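Local coordinates for probable acetyltransferase (Agrobacterium tumefaciens, PDB 2GE3), which probably transfers the acetyl group of acetyl coenzyme A to an amine acceptor, as GNAT-family enzymes do, at residues 11-16 with 60-65. Sequence-based numbering, arbitrary orientation.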
loop_
_atom_site.group_PDB
_atom_site.type_symbol
_atom_site.label_atom_id
_atom_site.label_comp_id
_atom_site.label_asym_id
_atom_site.label_seq_id
_atom_site.Cartn_x
_atom_site.Cartn_y
_atom_site.Cartn_z
ATOM N N LYS A 11 25.522 -0.299 -9.089
ATOM C CA LYS A 11 25.625 1.137 -9.308
ATOM C C LYS A 11 24.208 1.700 -9.360
ATOM O O LYS A 11 23.263 0.931 -9.594
ATOM C CB LYS A 11 26.338 1.406 -10.632
ATOM C CG LYS A 11 25.692 0.620 -11.754
ATOM C CD LYS A 11 26.559 0.562 -12.985
ATOM C CE LYS A 11 27.967 0.032 -12.689
ATOM N NZ LYS A 11 28.454 -0.796 -13.845
ATOM N N PRO A 12 24.059 3.036 -9.137
ATOM C CA PRO A 12 22.739 3.679 -9.333
ATOM C C PRO A 12 22.275 3.455 -10.750
ATOM O O PRO A 12 23.074 3.286 -11.650
ATOM C CB PRO A 12 22.971 5.182 -8.966
ATOM C CG PRO A 12 24.208 5.128 -8.070
ATOM C CD PRO A 12 25.082 3.988 -8.676
ATOM N N ILE A 13 20.990 3.298 -10.945
ATOM C CA ILE A 13 20.496 3.068 -12.281
ATOM C C ILE A 13 20.635 4.378 -13.127
ATOM O O ILE A 13 20.451 5.530 -12.617
ATOM C CB ILE A 13 19.043 2.544 -12.261
ATOM C CG1 ILE A 13 18.693 1.892 -13.621
ATOM C CG2 ILE A 13 18.085 3.690 -11.878
ATOM C CD1 ILE A 13 17.369 0.946 -13.622
ATOM N N ARG A 14 20.988 4.197 -14.407
ATOM C CA ARG A 14 21.000 5.303 -15.355
ATOM C C ARG A 14 20.036 5.013 -16.515
ATOM O O ARG A 14 19.613 3.846 -16.726
ATOM C CB ARG A 14 22.421 5.511 -15.841
ATOM C CG ARG A 14 23.416 5.922 -14.718
ATOM C CD ARG A 14 24.825 6.372 -15.263
ATOM N NE ARG A 14 25.375 5.419 -16.222
ATOM C CZ ARG A 14 26.219 4.412 -15.955
ATOM N NH1 ARG A 14 26.685 4.196 -14.727
ATOM N NH2 ARG A 14 26.632 3.628 -16.945
ATOM N N ALA A 15 19.682 6.068 -17.260
ATOM C CA ALA A 15 18.799 5.994 -18.442
ATOM C C ALA A 15 19.098 4.822 -19.406
ATOM O O ALA A 15 18.180 4.222 -19.971
ATOM C CB ALA A 15 18.814 7.344 -19.237
ATOM N N GLU A 16 20.377 4.538 -19.628
ATOM C CA GLU A 16 20.787 3.470 -20.531
ATOM C C GLU A 16 20.368 2.020 -20.067
ATOM O O GLU A 16 20.192 1.123 -20.896
ATOM C CB GLU A 16 22.287 3.561 -20.662
ATOM C CG GLU A 16 23.020 3.011 -19.479
ATOM C CD GLU A 16 24.476 3.395 -19.502
ATOM O OE1 GLU A 16 24.809 4.412 -18.852
ATOM O OE2 GLU A 16 25.269 2.696 -20.202
ATOM N N GLN A 60 17.735 3.579 -6.372
ATOM C CA GLN A 60 17.458 2.556 -7.300
ATOM C C GLN A 60 18.774 2.058 -7.868
ATOM O O GLN A 60 19.487 2.790 -8.524
ATOM C CB GLN A 60 16.514 3.027 -8.401
ATOM C CG GLN A 60 16.171 1.932 -9.435
ATOM C CD GLN A 60 15.022 2.421 -10.370
ATOM O OE1 GLN A 60 14.968 3.628 -10.765
ATOM N NE2 GLN A 60 14.063 1.514 -10.643
ATOM N N PHE A 61 19.094 0.801 -7.583
ATOM C CA PHE A 61 20.412 0.267 -7.902
ATOM C C PHE A 61 20.281 -0.944 -8.792
ATOM O O PHE A 61 19.324 -1.719 -8.667
ATOM C CB PHE A 61 21.137 -0.099 -6.580
ATOM C CG PHE A 61 21.624 1.104 -5.824
ATOM C CD1 PHE A 61 20.743 1.898 -5.070
ATOM C CD2 PHE A 61 22.942 1.508 -5.955
ATOM C CE1 PHE A 61 21.214 3.116 -4.456
ATOM C CE2 PHE A 61 23.397 2.666 -5.346
ATOM C CZ PHE A 61 22.533 3.470 -4.606
ATOM N N VAL A 62 21.273 -1.133 -9.682
ATOM C CA VAL A 62 21.267 -2.307 -10.578
ATOM C C VAL A 62 22.513 -3.115 -10.351
ATOM O O VAL A 62 23.532 -2.546 -9.989
ATOM C CB VAL A 62 21.025 -1.952 -12.040
ATOM C CG1 VAL A 62 19.561 -1.620 -12.170
ATOM C CG2 VAL A 62 22.042 -0.819 -12.536
ATOM N N ALA A 63 22.404 -4.437 -10.479
ATOM C CA ALA A 63 23.627 -5.215 -10.523
ATOM C C ALA A 63 23.894 -5.565 -11.959
ATOM O O ALA A 63 23.050 -6.133 -12.637
ATOM C CB ALA A 63 23.540 -6.435 -9.657
ATOM N N ILE A 64 25.122 -5.289 -12.376
ATOM C CA ILE A 64 25.535 -5.387 -13.747
ATOM C C ILE A 64 26.600 -6.500 -13.937
ATOM O O ILE A 64 27.662 -6.515 -13.223
ATOM C CB ILE A 64 26.076 -4.004 -14.257
ATOM C CG1 ILE A 64 24.891 -3.230 -14.794
ATOM C CG2 ILE A 64 27.002 -4.176 -15.492
ATOM C CD1 ILE A 64 24.551 -2.336 -13.976
ATOM N N ALA A 65 26.302 -7.429 -14.837
ATOM C CA ALA A 65 27.290 -8.457 -15.179
ATOM C C ALA A 65 27.387 -8.609 -16.711
ATOM O O ALA A 65 26.387 -8.852 -17.418
ATOM C CB ALA A 65 26.978 -9.844 -14.493
#
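Gln60 meets Ile13 twice. Gln60 O accepts the Ile13 N-H at 2.9 Å, the donor tilted 24° from the carbonyl plane, and the extended glutamine side chain runs past the branch methyl, bringing Gln60 OE1 to 3.3 Å from Ile13 CG2. The long aliphatic part of a glutamine suits this buried place beside helix 43-55, while NE2 makes a weak hydrogen bond to Asp74. Phe61 lies next to Pro12, a non-hydrogen-bonded pair, so the missing N-H of a proline costs no bond to strand 60-65. The Phe61 ring has Pro12 CA over one face, and Phe61 CE2 lies 3.8 Å from Pro12 CG; helix 102-117 packs on the same ring. This is the antiparallel edge of the GNAT fold, where strand 9-12 ends the mixed sheet. Val62 forms the hydrogen-bonded pair with Lys11: Val62 N reaches Lys11 O at 2.9 Å, almost straight at 170°, and Val62 O takes the Lys11 N-H at 3.1 Å. The two-branched valine serves two neighbours: Val62 CG1, anti to the carbonyl carbon (chi1 -75°), meets Ile13 CD1 at 3.7 Å, and Val62 CG2 faces Lys11. At the partly exposed border a long lysine can lay its methylenes across Ile64, Lys11 CD 3.7 Å from Ile64 CD1.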